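Local structure of conjugal transfer protein TRWB (Escherichia coli, 1E9R) at residues Glu287-Glu292 with Ala313-Thr318; Phe118-Asn123 with Phe229-Trp234; Met93-Gly98 with Phe425-Pro430; Val135-Thr140 with Tyr149-Leu154; Thr33-Lys38 with Met47-Glu52. The protein is a coupling protein of bacterial conjugation that probably drives DNA transfer as a hexameric P-loop ATPase resembling ring helicases and F1-ATPase. All coordinates share one frame; numbering follows the deposited sequence.

In the fold
Following the chain from its N terminus, interaction 5 closes first, a small loop in which the turn after helix 26-33 folds over the approach to strand 56-59, around the hairpin 41-42/45-46. Residues 93-98 then open interaction 3, which closes only at 425-430 and encloses everything between. Inside it, interaction 2 joins 118-123 to 229-234, and interaction 4 is nested within that helical insertion, fastening 135-140 to helix 141-163. Interaction 1 follows interaction 2 in series, also within the span of interaction 3, and joins neighbouring strand ends of the central sheet. No two loops cross. Interactions 1 and 4 touch where E292 meets P136, and both reach the second subunit.

Interaction 1: Glu287-Glu292 with Ala313-Thr318; sequences ELASLE and AGLQST
The flat carboxylate of E287 is gripped by two backbone N-H groups: OE1 uses its syn lone pair to accept from Q316 N at 2.8 Å, while OE2 is met on its anti side by A289 N. This is the sheet end of a RecA-like P-loop NTPase fold, where the parallel neighbours 281-285 and 309-315 finish; an acidic residue here is consistent with a Walker B motif. The side chain of Q316 crosses that of E287 at about a right angle, the amide plane turned 86° from the carboxylate, and it packs on T62 of the presumed P-loop while OE1 bonds weakly to T302 of the second subunit. E287 reaches across because CG lies anti to its backbone N (chi1 171°) and the chain then bends at chi2. L315 lays CD1 3.6 Å from OE2 and against A289 CB, so small and branched apolar groups close in beside the acid. The CA atoms of E287 and G314 lie 4.7 Å apart, and L288 N donates to G314 O at 2.9 Å.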
# COMPACT_ATOMS: atom_id res chain seq x y z
N GLU B 287 -0.12 -28.57 9.31
CA GLU B 287 -0.50 -27.31 8.68
C GLU B 287 0.42 -26.23 9.22
O GLU B 287 0.37 -25.88 10.39
CB GLU B 287 -1.96 -26.97 8.99
CG GLU B 287 -2.37 -25.57 8.54
CD GLU B 287 -2.01 -25.29 7.09
OE1 GLU B 287 -2.48 -26.04 6.20
OE2 GLU B 287 -1.26 -24.33 6.84
N LEU B 288 1.28 -25.73 8.35
CA LEU B 288 2.26 -24.71 8.71
C LEU B 288 1.65 -23.37 9.16
O LEU B 288 2.15 -22.74 10.10
CB LEU B 288 3.20 -24.51 7.52
CG LEU B 288 4.47 -23.68 7.66
CD1 LEU B 288 5.31 -24.21 8.78
CD2 LEU B 288 5.23 -23.76 6.36
N ALA B 289 0.56 -22.96 8.50
CA ALA B 289 -0.10 -21.69 8.82
C ALA B 289 -1.05 -21.70 10.03
O ALA B 289 -1.66 -20.69 10.35
CB ALA B 289 -0.84 -21.18 7.58
N SER B 290 -1.17 -22.85 10.71
CA SER B 290 -2.03 -22.96 11.89
C SER B 290 -1.25 -22.66 13.15
O SER B 290 -1.83 -22.39 14.20
CB SER B 290 -2.62 -24.36 12.02
OG SER B 290 -3.72 -24.50 11.14
N LEU B 291 0.07 -22.73 13.04
CA LEU B 291 0.94 -22.44 14.16
C LEU B 291 1.17 -20.93 14.16
O LEU B 291 0.76 -20.25 13.23
CB LEU B 291 2.28 -23.16 13.99
CG LEU B 291 2.29 -24.70 13.97
CD1 LEU B 291 3.70 -25.19 13.78
CD2 LEU B 291 1.72 -25.24 15.25
N GLU B 292 1.79 -20.40 15.21
CA GLU B 292 2.07 -18.97 15.24
C GLU B 292 3.29 -18.69 14.36
O GLU B 292 3.87 -19.62 13.77
CB GLU B 292 2.35 -18.49 16.68
CG GLU B 292 1.17 -18.63 17.63
CD GLU B 292 0.96 -17.41 18.52
OE1 GLU B 292 1.55 -16.34 18.25
OE2 GLU B 292 0.17 -17.51 19.50
N ALA B 313 6.05 -30.26 5.71
CA ALA B 313 4.97 -29.39 6.17
C ALA B 313 3.83 -29.31 5.19
O ALA B 313 4.04 -29.19 3.99
CB ALA B 313 5.52 -27.98 6.46
N GLY B 314 2.61 -29.39 5.71
CA GLY B 314 1.44 -29.27 4.86
C GLY B 314 1.07 -27.80 4.84
O GLY B 314 1.34 -27.09 5.81
N LEU B 315 0.45 -27.35 3.76
CA LEU B 315 0.04 -25.95 3.63
C LEU B 315 -1.22 -25.88 2.80
O LEU B 315 -1.15 -26.09 1.59
CB LEU B 315 1.13 -25.13 2.94
CG LEU B 315 0.85 -23.63 2.77
CD1 LEU B 315 0.80 -22.98 4.15
CD2 LEU B 315 1.92 -22.97 1.91
N GLN B 316 -2.36 -25.59 3.42
CA GLN B 316 -3.60 -25.53 2.66
C GLN B 316 -3.81 -24.18 1.97
O GLN B 316 -4.39 -24.13 0.89
CB GLN B 316 -4.81 -25.84 3.54
CG GLN B 316 -5.26 -24.69 4.39
CD GLN B 316 -6.69 -24.84 4.87
OE1 GLN B 316 -7.07 -25.89 5.40
NE2 GLN B 316 -7.50 -23.79 4.70
N SER B 317 -3.34 -23.10 2.59
CA SER B 317 -3.50 -21.76 2.00
C SER B 317 -2.22 -20.95 2.06
O SER B 317 -1.71 -20.66 3.14
CB SER B 317 -4.61 -20.99 2.72
OG SER B 317 -4.74 -19.68 2.18
N THR B 318 -1.70 -20.59 0.89
CA THR B 318 -0.48 -19.80 0.83
C THR B 318 -0.81 -18.39 1.34
O THR B 318 0.04 -17.65 1.86
CB THR B 318 0.07 -19.76 -0.62
OG1 THR B 318 1.24 -18.93 -0.67
CG2 THR B 318 -0.99 -19.23 -1.58

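Interaction 2: Phe118-Asn123 with Phe229-Trp234; sequences FNEIRN and FSIRSW
F229 offers its carbonyl to N119: ND2 donates to F229 O at 2.9 Å, coming from above the carbonyl plane, and also reaches G227 O. S230, the N-cap of helix 231-236, donates its hydroxyl to E120 OE1 at 2.8 Å and accepts from S233 N and from a water held by R122 NE. I231 N meets the syn lone pair of E120 OE2, also at 2.8 Å. R232 N completes the grip at OE1, on the face of the carboxylate opposite S230 OG. Further out, R232 NH1 donates to E120 O at 2.8 Å. The guanidinium of R122 lies flat on that of R232, planes 8° apart and centres at 4.3 Å; D126, paired with R232, and E236, paired with R122, probably make the like charges tolerable. A glutamate suits because its two oxygens take the N-H groups of I231 and R232, which have no preceding helical turn to bond to: as in helix N-terminal capping, an acid from the 3-10 turn at 118-120, remote in sequence, reinforces the serine N-cap.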
# COMPACT_ATOMS: atom_id res chain seq x y z
N PHE B 118 11.13 -24.40 31.59
CA PHE B 118 12.27 -24.36 32.51
C PHE B 118 13.21 -25.54 32.25
O PHE B 118 14.43 -25.42 32.39
CB PHE B 118 11.80 -24.41 33.97
CG PHE B 118 11.35 -23.09 34.52
CD1 PHE B 118 12.27 -22.13 34.90
CD2 PHE B 118 9.99 -22.80 34.65
CE1 PHE B 118 11.86 -20.88 35.40
CE2 PHE B 118 9.56 -21.56 35.16
CZ PHE B 118 10.50 -20.60 35.54
N ASN B 119 12.63 -26.67 31.85
CA ASN B 119 13.39 -27.89 31.60
C ASN B 119 14.38 -27.80 30.44
O ASN B 119 15.19 -28.71 30.27
CB ASN B 119 12.44 -29.06 31.32
CG ASN B 119 11.40 -29.26 32.42
OD1 ASN B 119 11.59 -28.82 33.55
ND2 ASN B 119 10.31 -29.94 32.09
N GLU B 120 14.32 -26.72 29.65
CA GLU B 120 15.22 -26.60 28.50
C GLU B 120 16.37 -25.64 28.73
O GLU B 120 17.24 -25.48 27.87
CB GLU B 120 14.43 -26.15 27.27
CG GLU B 120 13.12 -26.88 27.04
CD GLU B 120 13.27 -28.38 26.86
OE1 GLU B 120 14.40 -28.88 26.76
OE2 GLU B 120 12.23 -29.07 26.82
N ILE B 121 16.40 -25.01 29.89
CA ILE B 121 17.45 -24.06 30.17
C ILE B 121 18.74 -24.77 30.58
O ILE B 121 18.76 -25.52 31.56
CB ILE B 121 17.02 -23.09 31.30
CG1 ILE B 121 15.62 -22.53 30.99
CG2 ILE B 121 18.03 -21.96 31.43
CD1 ILE B 121 15.54 -21.67 29.74
N ARG B 122 19.80 -24.56 29.81
CA ARG B 122 21.10 -25.15 30.13
C ARG B 122 22.05 -24.00 30.46
O ARG B 122 22.65 -23.97 31.53
CB ARG B 122 21.68 -25.93 28.95
CG ARG B 122 20.82 -27.05 28.40
CD ARG B 122 20.85 -28.29 29.26
NE ARG B 122 20.16 -29.39 28.60
CZ ARG B 122 20.63 -30.08 27.56
NH1 ARG B 122 21.81 -29.78 27.04
NH2 ARG B 122 19.92 -31.08 27.06
N ASN B 123 22.19 -23.06 29.53
CA ASN B 123 23.07 -21.91 29.72
C ASN B 123 22.29 -20.61 29.85
O ASN B 123 21.08 -20.56 29.62
CB ASN B 123 24.03 -21.80 28.54
CG ASN B 123 24.85 -23.04 28.37
OD1 ASN B 123 25.74 -23.32 29.17
ND2 ASN B 123 24.56 -23.81 27.33
N PHE B 229 10.46 -33.71 31.96
CA PHE B 229 10.77 -34.06 30.59
C PHE B 229 11.40 -32.88 29.86
O PHE B 229 10.88 -31.76 29.91
CB PHE B 229 9.52 -34.50 29.84
CG PHE B 229 9.77 -34.81 28.40
CD1 PHE B 229 10.57 -35.90 28.04
CD2 PHE B 229 9.27 -34.00 27.40
CE1 PHE B 229 10.86 -36.17 26.70
CE2 PHE B 229 9.55 -34.26 26.05
CZ PHE B 229 10.35 -35.35 25.70
N SER B 230 12.52 -33.14 29.18
CA SER B 230 13.23 -32.11 28.42
C SER B 230 13.32 -32.51 26.96
O SER B 230 13.88 -33.55 26.63
CB SER B 230 14.64 -31.91 28.96
OG SER B 230 15.40 -31.08 28.10
N ILE B 231 12.76 -31.68 26.08
CA ILE B 231 12.80 -31.95 24.65
C ILE B 231 14.25 -32.01 24.18
O ILE B 231 14.59 -32.81 23.32
CB ILE B 231 12.03 -30.88 23.86
CG1 ILE B 231 10.54 -30.95 24.20
CG2 ILE B 231 12.24 -31.09 22.36
CD1 ILE B 231 9.72 -29.83 23.61
N ARG B 232 15.11 -31.17 24.76
CA ARG B 232 16.53 -31.14 24.40
C ARG B 232 17.19 -32.47 24.72
O ARG B 232 17.90 -33.04 23.90
CB ARG B 232 17.26 -30.03 25.16
CG ARG B 232 16.78 -28.65 24.82
CD ARG B 232 17.63 -27.60 25.49
NE ARG B 232 18.96 -27.51 24.93
CZ ARG B 232 19.84 -26.57 25.27
NH1 ARG B 232 19.51 -25.65 26.16
NH2 ARG B 232 21.04 -26.53 24.70
N SER B 233 16.96 -32.94 25.94
CA SER B 233 17.52 -34.21 26.40
C SER B 233 16.95 -35.35 25.56
O SER B 233 17.66 -36.29 25.22
CB SER B 233 17.19 -34.43 27.87
OG SER B 233 17.77 -33.41 28.67
N TRP B 234 15.66 -35.27 25.24
CA TRP B 234 15.02 -36.29 24.43
C TRP B 234 15.70 -36.38 23.06
O TRP B 234 15.96 -37.48 22.55
CB TRP B 234 13.54 -35.95 24.25
CG TRP B 234 12.83 -36.89 23.34
CD1 TRP B 234 12.42 -38.16 23.64
CD2 TRP B 234 12.48 -36.66 21.97
NE1 TRP B 234 11.83 -38.73 22.53
CE2 TRP B 234 11.85 -37.84 21.50
CE3 TRP B 234 12.63 -35.58 21.10
CZ2 TRP B 234 11.38 -37.96 20.18
CZ3 TRP B 234 12.16 -35.70 19.78
CH2 TRP B 234 11.54 -36.88 19.34
O HOH W 1 17.79 -29.81 29.25
O HOH W 2 22.47 -24.17 25.73

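Interaction 3: Met93-Gly98 with Phe425-Pro430; sequences MLSKFG and FANRQP
F97 drives its ring edge into the face of F425, a T-shaped pair with planes at 78°. Their centroids are 4.9 Å apart, F97 CE1 coming within 3.4 Å of F425 CD2. F425 swings CG opposite its carbonyl carbon (chi1 -59°), which turns its ring toward helix 92-97; Y75 adds another edge-to-face partner. The extended stem of K96 crosses the base of the F425 side chain at about a right angle, K96 CD 3.5 Å from F425 CB. An alanine in place of F425 is likely to leave the edge of F97 without its aromatic face and open a gap between F97 and Y75. S95 turns its hydroxyl back to D92 O, while its carbonyl accepts R428 N at 2.8 Å. Extended Q429 carries its amide to the helix end, where glycine fits G98: a beta carbon there would fall about 2.4 Å from Q429 NE2. R428 bends at chi3, and NH1 reaches G98 O at 3.1 Å, in the guanidinium plane but above the carbonyl plane. Bonds to S95 O in the last turn and G98 O just beyond it strap the C-terminal tail across the end of helix 92-97, which packs on helix 66-79 and strand 243-247 of the P-loop NTPase core.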
# COMPACT_ATOMS: atom_id res chain seq x y z
N MET B 93 -2.00 -40.06 14.05
CA MET B 93 -0.77 -40.81 13.80
C MET B 93 -0.31 -41.56 15.03
O MET B 93 0.29 -42.63 14.93
CB MET B 93 0.33 -39.87 13.32
CG MET B 93 0.11 -39.35 11.92
SD MET B 93 1.62 -39.53 10.96
CE MET B 93 1.81 -37.80 10.30
N LEU B 94 -0.59 -40.99 16.20
CA LEU B 94 -0.23 -41.61 17.47
C LEU B 94 -0.98 -42.92 17.60
O LEU B 94 -0.42 -43.94 18.03
CB LEU B 94 -0.61 -40.68 18.63
CG LEU B 94 -0.65 -41.31 20.04
CD1 LEU B 94 0.75 -41.74 20.46
CD2 LEU B 94 -1.24 -40.33 21.03
N SER B 95 -2.25 -42.89 17.21
CA SER B 95 -3.10 -44.06 17.30
C SER B 95 -2.69 -45.17 16.33
O SER B 95 -2.97 -46.34 16.58
CB SER B 95 -4.55 -43.66 17.05
OG SER B 95 -4.76 -43.34 15.69
N LYS B 96 -2.01 -44.81 15.25
CA LYS B 96 -1.61 -45.83 14.29
C LYS B 96 -0.14 -46.18 14.33
O LYS B 96 0.22 -47.31 14.01
CB LYS B 96 -1.99 -45.39 12.87
CG LYS B 96 -3.48 -45.39 12.62
CD LYS B 96 -3.80 -44.68 11.32
CE LYS B 96 -5.31 -44.53 11.12
NZ LYS B 96 -5.61 -43.71 9.91
N PHE B 97 0.70 -45.24 14.72
CA PHE B 97 2.14 -45.51 14.75
C PHE B 97 2.80 -45.42 16.12
O PHE B 97 4.00 -45.66 16.25
CB PHE B 97 2.86 -44.57 13.78
CG PHE B 97 2.28 -44.57 12.40
CD1 PHE B 97 2.18 -45.75 11.67
CD2 PHE B 97 1.85 -43.39 11.82
CE1 PHE B 97 1.65 -45.75 10.39
CE2 PHE B 97 1.31 -43.38 10.54
CZ PHE B 97 1.22 -44.56 9.82
N GLY B 98 2.01 -45.06 17.13
CA GLY B 98 2.54 -44.93 18.47
C GLY B 98 2.96 -46.22 19.15
O GLY B 98 2.15 -47.13 19.36
N PHE B 425 -4.39 -48.33 8.12
CA PHE B 425 -3.57 -48.65 9.27
C PHE B 425 -4.49 -48.95 10.44
O PHE B 425 -5.47 -48.23 10.68
CB PHE B 425 -2.65 -47.48 9.63
CG PHE B 425 -1.71 -47.07 8.52
CD1 PHE B 425 -2.13 -46.18 7.54
CD2 PHE B 425 -0.42 -47.59 8.46
CE1 PHE B 425 -1.27 -45.81 6.50
CE2 PHE B 425 0.44 -47.23 7.43
CZ PHE B 425 0.02 -46.34 6.45
N ALA B 426 -4.18 -50.02 11.16
CA ALA B 426 -4.98 -50.44 12.31
C ALA B 426 -4.53 -49.68 13.55
O ALA B 426 -3.34 -49.39 13.72
CB ALA B 426 -4.84 -51.93 12.53
N ASN B 427 -5.49 -49.36 14.41
CA ASN B 427 -5.21 -48.63 15.63
C ASN B 427 -4.41 -49.45 16.62
O ASN B 427 -4.92 -50.40 17.21
CB ASN B 427 -6.51 -48.19 16.29
CG ASN B 427 -7.31 -47.25 15.41
OD1 ASN B 427 -8.46 -46.93 15.71
ND2 ASN B 427 -6.69 -46.78 14.32
N ARG B 428 -3.14 -49.09 16.80
CA ARG B 428 -2.28 -49.81 17.72
C ARG B 428 -2.22 -49.08 19.06
O ARG B 428 -1.31 -49.31 19.87
CB ARG B 428 -0.88 -49.98 17.12
CG ARG B 428 0.04 -48.79 17.29
CD ARG B 428 1.15 -48.80 16.25
NE ARG B 428 1.85 -50.08 16.12
CZ ARG B 428 2.69 -50.58 17.03
NH1 ARG B 428 2.94 -49.93 18.16
NH2 ARG B 428 3.28 -51.75 16.80
N GLN B 429 -3.19 -48.21 19.30
CA GLN B 429 -3.24 -47.43 20.53
C GLN B 429 -4.38 -46.42 20.44
O GLN B 429 -4.80 -46.05 19.34
CB GLN B 429 -1.90 -46.70 20.71
CG GLN B 429 -1.54 -46.37 22.13
CD GLN B 429 -0.19 -45.69 22.23
OE1 GLN B 429 0.29 -45.38 23.33
NE2 GLN B 429 0.45 -45.45 21.08
N PRO B 430 -4.92 -45.98 21.59
CA PRO B 430 -6.01 -44.99 21.52
C PRO B 430 -5.47 -43.59 21.19
O PRO B 430 -4.43 -43.17 21.72
CB PRO B 430 -6.65 -45.09 22.91
CG PRO B 430 -5.49 -45.44 23.77
CD PRO B 430 -4.77 -46.49 22.96

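Interaction 4: Val135-Thr140 with Tyr149-Leu154; sequences VPRGKT and YGRLLL
Residues 135-140 leave helix 126-134 in a mostly extended course and pass beside the helical segment 149-154, the closest CA atoms being those of V135 and R151, 6.5 Å apart. That spacing is bridged by one long side chain. R151 runs extended from CG to NE and brings its guanidinium side-on to the loop: NE donates to V135 O at 2.7 Å in the carbonyl plane, and NH2 donates to the same oxygen at 2.9 Å from 31° off that plane. NH2 also makes a weak bond to P136 O at 3.1 Å. Two nitrogens on one carbonyl fix the rotation of the guanidinium, and arginine suits the task because NE and NH2 point the same way. Its remaining NH1 pairs with E144, which also takes R137 NH1; this shared acid probably offsets the closeness of the two arginines, whose planes stand 71° apart. A leucine in place of R151 would probably leave V135 O without its donors and E144 without one of its two arginine mates. Below the polar grip, V135 lays CB against R151 CG, and its CG2 meets L154 CD2 at 4.2 Å, branched apolar groups filling the seam. V135 packs also on V213 and L214 of helix 201-217, while L154 rests on V134 of helix 126-134 and L172 of helix 169-178, setting the contact inside the helical part of the chain.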
# COMPACT_ATOMS: atom_id res chain seq x y z
N VAL B 135 6.83 -17.04 23.53
CA VAL B 135 6.20 -15.85 22.97
C VAL B 135 6.62 -15.70 21.50
O VAL B 135 7.58 -14.98 21.17
CB VAL B 135 6.63 -14.59 23.76
CG1 VAL B 135 5.88 -13.37 23.26
CG2 VAL B 135 6.38 -14.81 25.25
N PRO B 136 5.91 -16.37 20.58
CA PRO B 136 6.28 -16.25 19.17
C PRO B 136 6.26 -14.83 18.63
O PRO B 136 5.76 -13.90 19.28
CB PRO B 136 5.31 -17.20 18.46
CG PRO B 136 4.15 -17.28 19.39
CD PRO B 136 4.78 -17.30 20.75
N ARG B 137 6.81 -14.66 17.43
CA ARG B 137 6.89 -13.35 16.79
C ARG B 137 5.53 -12.72 16.58
O ARG B 137 4.55 -13.40 16.27
CB ARG B 137 7.60 -13.48 15.44
CG ARG B 137 9.03 -13.94 15.54
CD ARG B 137 9.88 -12.95 16.29
NE ARG B 137 11.27 -13.38 16.26
CZ ARG B 137 12.26 -12.78 16.91
NH1 ARG B 137 12.02 -11.70 17.64
NH2 ARG B 137 13.49 -13.26 16.83
N GLY B 138 5.47 -11.41 16.74
CA GLY B 138 4.22 -10.72 16.56
C GLY B 138 3.79 -10.69 15.10
O GLY B 138 4.63 -10.61 14.20
N LYS B 139 2.48 -10.76 14.88
CA LYS B 139 1.94 -10.72 13.54
C LYS B 139 2.39 -9.44 12.83
O LYS B 139 2.82 -9.49 11.68
CB LYS B 139 0.41 -10.78 13.59
CG LYS B 139 -0.25 -10.77 12.22
CD LYS B 139 -1.73 -11.04 12.33
CE LYS B 139 -2.41 -10.94 10.98
NZ LYS B 139 -3.87 -11.24 11.07
N THR B 140 2.29 -8.31 13.52
CA THR B 140 2.70 -7.00 12.97
C THR B 140 3.93 -6.44 13.70
O THR B 140 4.33 -6.96 14.75
CB THR B 140 1.57 -5.97 13.08
OG1 THR B 140 1.34 -5.66 14.47
CG2 THR B 140 0.28 -6.53 12.49
N TYR B 149 8.57 -6.86 24.76
CA TYR B 149 8.48 -6.46 26.16
C TYR B 149 8.08 -7.69 26.96
O TYR B 149 8.53 -7.87 28.10
CB TYR B 149 7.42 -5.36 26.33
CG TYR B 149 7.74 -4.07 25.61
CD1 TYR B 149 9.03 -3.55 25.59
CD2 TYR B 149 6.74 -3.36 24.94
CE1 TYR B 149 9.33 -2.36 24.93
CE2 TYR B 149 7.03 -2.16 24.28
CZ TYR B 149 8.32 -1.67 24.28
OH TYR B 149 8.62 -0.50 23.62
N GLY B 150 7.23 -8.52 26.37
CA GLY B 150 6.78 -9.74 27.03
C GLY B 150 7.91 -10.73 27.29
O GLY B 150 7.96 -11.36 28.35
N ARG B 151 8.83 -10.88 26.33
CA ARG B 151 9.95 -11.79 26.48
C ARG B 151 10.88 -11.25 27.55
O ARG B 151 11.47 -12.02 28.31
CB ARG B 151 10.70 -11.95 25.16
CG ARG B 151 9.79 -12.39 24.04
CD ARG B 151 10.50 -13.08 22.88
NE ARG B 151 9.55 -13.26 21.78
CZ ARG B 151 9.36 -12.35 20.83
NH1 ARG B 151 10.06 -11.23 20.84
NH2 ARG B 151 8.44 -12.54 19.89
N LEU B 152 11.01 -9.92 27.61
CA LEU B 152 11.84 -9.26 28.62
C LEU B 152 11.27 -9.58 30.00
O LEU B 152 11.98 -10.03 30.89
CB LEU B 152 11.86 -7.74 28.42
CG LEU B 152 12.50 -7.00 29.60
CD1 LEU B 152 13.99 -7.34 29.69
CD2 LEU B 152 12.31 -5.51 29.45
N LEU B 153 9.97 -9.34 30.17
CA LEU B 153 9.31 -9.62 31.43
C LEU B 153 9.38 -11.12 31.74
O LEU B 153 9.60 -11.52 32.88
CB LEU B 153 7.85 -9.17 31.38
CG LEU B 153 7.00 -9.48 32.62
CD1 LEU B 153 7.65 -8.90 33.85
CD2 LEU B 153 5.62 -8.91 32.46
N LEU B 154 9.21 -11.94 30.71
CA LEU B 154 9.26 -13.38 30.90
C LEU B 154 10.63 -13.88 31.31
O LEU B 154 10.76 -14.51 32.36
CB LEU B 154 8.84 -14.12 29.63
CG LEU B 154 8.81 -15.64 29.79
CD1 LEU B 154 7.66 -16.05 30.69
CD2 LEU B 154 8.67 -16.29 28.41

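Interaction 5: Thr33-Lys38 with Met47-Glu52; sequences TREKAK and MPRDAE
The chain leaves helix 26-33 at T33 and passes in an irregular course beside 47-52, where P48 O accepts from A51 N in a turn; the nearest CA atoms, of T33 and P48, are 5.6 Å apart. T33 presents its methyl CG2 to P48 CG at 3.9 Å, and a threonine serves both needs here, since OG1 bonds to L29 O of its own helix and to P46 O beside the other segment. E35 stretches out fully, with chi1 at 179° and an extended chain beyond, and reaches across to R49. Its OE1 receives only a weak bond from R49 N at 3.3 Å, and OE2 stands 3.6 Å from R49 CB. A water accepts from D50 N and donates to both E35 OE1 and D50 OD2, bridging two carboxylates and probably easing their like charges. R49 bends at chi2 and carries its guanidinium away toward the end of 33-38. There A37 CB meets NE at 3.6 Å, the small methyl allowing close approach, and K38 O stands 3.0 Å from R49 NE; the same carbonyl accepts from R80. E35 OE2 remains 5.3 Å from R49 NE, the carboxylate and guanidinium planes 50° apart. The chemistry implies a lightly held, partly hydrated join: an apolar T33-P48 touch, a weak bond from R49 N to E35, a bridging water, and opposite charges that probably attract at a distance without forming an ion pair.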
# COMPACT_ATOMS: atom_id res chain seq x y z
N THR B 33 14.18 -41.84 -9.53
CA THR B 33 14.56 -41.47 -8.17
C THR B 33 14.94 -42.68 -7.34
O THR B 33 15.52 -42.53 -6.27
CB THR B 33 13.43 -40.73 -7.44
OG1 THR B 33 12.27 -41.57 -7.36
CG2 THR B 33 13.06 -39.49 -8.19
N ARG B 34 14.59 -43.87 -7.84
CA ARG B 34 14.90 -45.12 -7.14
C ARG B 34 16.38 -45.17 -6.83
O ARG B 34 17.24 -44.92 -7.68
CB ARG B 34 14.50 -46.32 -8.00
CG ARG B 34 14.69 -47.66 -7.31
CD ARG B 34 13.70 -48.67 -7.87
NE ARG B 34 13.97 -50.03 -7.40
CZ ARG B 34 15.08 -50.71 -7.67
NH1 ARG B 34 16.05 -50.15 -8.39
NH2 ARG B 34 15.23 -51.95 -7.21
N GLU B 35 16.69 -45.50 -5.59
CA GLU B 35 18.07 -45.52 -5.17
C GLU B 35 18.40 -46.79 -4.41
O GLU B 35 17.51 -47.52 -3.96
CB GLU B 35 18.30 -44.28 -4.31
CG GLU B 35 19.68 -44.11 -3.74
CD GLU B 35 19.83 -42.75 -3.09
OE1 GLU B 35 18.92 -41.90 -3.26
OE2 GLU B 35 20.87 -42.51 -2.41
N LYS B 36 19.69 -47.05 -4.28
CA LYS B 36 20.20 -48.23 -3.61
C LYS B 36 19.75 -48.28 -2.15
O LYS B 36 19.06 -49.22 -1.73
CB LYS B 36 21.73 -48.25 -3.70
CG LYS B 36 22.34 -47.09 -4.52
CD LYS B 36 21.92 -47.13 -6.00
CE LYS B 36 22.57 -46.01 -6.81
NZ LYS B 36 22.28 -44.70 -6.21
N ALA B 37 20.12 -47.26 -1.39
CA ALA B 37 19.77 -47.17 0.03
C ALA B 37 18.27 -47.28 0.28
O ALA B 37 17.46 -47.21 -0.66
CB ALA B 37 20.30 -45.87 0.61
N LYS B 38 17.91 -47.46 1.55
CA LYS B 38 16.51 -47.56 1.94
C LYS B 38 15.93 -46.14 1.85
O LYS B 38 16.54 -45.19 2.35
CB LYS B 38 16.42 -48.09 3.37
CG LYS B 38 15.37 -49.16 3.55
CD LYS B 38 14.04 -48.73 2.97
CE LYS B 38 12.99 -49.82 3.15
NZ LYS B 38 12.80 -50.15 4.59
N MET B 47 11.76 -41.01 -2.47
CA MET B 47 12.36 -39.70 -2.32
C MET B 47 13.88 -39.75 -2.37
O MET B 47 14.51 -40.51 -1.65
CB MET B 47 11.87 -39.09 -1.01
CG MET B 47 12.56 -37.80 -0.61
SD MET B 47 11.60 -36.92 0.63
CE MET B 47 12.05 -35.23 0.23
N PRO B 48 14.49 -38.94 -3.25
CA PRO B 48 15.94 -38.91 -3.35
C PRO B 48 16.48 -38.64 -1.97
O PRO B 48 16.07 -37.69 -1.31
CB PRO B 48 16.20 -37.75 -4.30
CG PRO B 48 15.03 -37.82 -5.21
CD PRO B 48 13.87 -38.08 -4.28
N ARG B 49 17.39 -39.49 -1.52
CA ARG B 49 17.99 -39.34 -0.20
C ARG B 49 18.54 -37.95 0.06
O ARG B 49 18.37 -37.41 1.16
CB ARG B 49 19.12 -40.37 -0.03
CG ARG B 49 18.68 -41.74 0.43
CD ARG B 49 18.75 -41.80 1.92
NE ARG B 49 18.76 -43.18 2.38
CZ ARG B 49 19.09 -43.54 3.61
NH1 ARG B 49 19.43 -42.60 4.49
NH2 ARG B 49 19.07 -44.82 3.96
N ASP B 50 19.20 -37.37 -0.93
CA ASP B 50 19.80 -36.05 -0.80
C ASP B 50 18.75 -34.94 -0.71
O ASP B 50 19.06 -33.80 -0.37
CB ASP B 50 20.75 -35.78 -1.98
CG ASP B 50 20.02 -35.75 -3.33
OD1 ASP B 50 19.14 -34.88 -3.54
OD2 ASP B 50 20.34 -36.59 -4.20
N ALA B 51 17.50 -35.29 -1.01
CA ALA B 51 16.41 -34.34 -0.97
C ALA B 51 15.80 -34.28 0.42
O ALA B 51 15.26 -33.25 0.83
CB ALA B 51 15.36 -34.73 -1.98
N GLU B 52 15.90 -35.37 1.16
CA GLU B 52 15.34 -35.45 2.50
C GLU B 52 15.63 -34.26 3.43
O GLU B 52 14.72 -33.67 3.98
CB GLU B 52 15.78 -36.74 3.18
CG GLU B 52 15.09 -37.95 2.65
CD GLU B 52 15.63 -39.20 3.27
OE1 GLU B 52 16.18 -39.12 4.39
OE2 GLU B 52 15.51 -40.27 2.64
O HOH W 3 20.05 -38.95 -3.34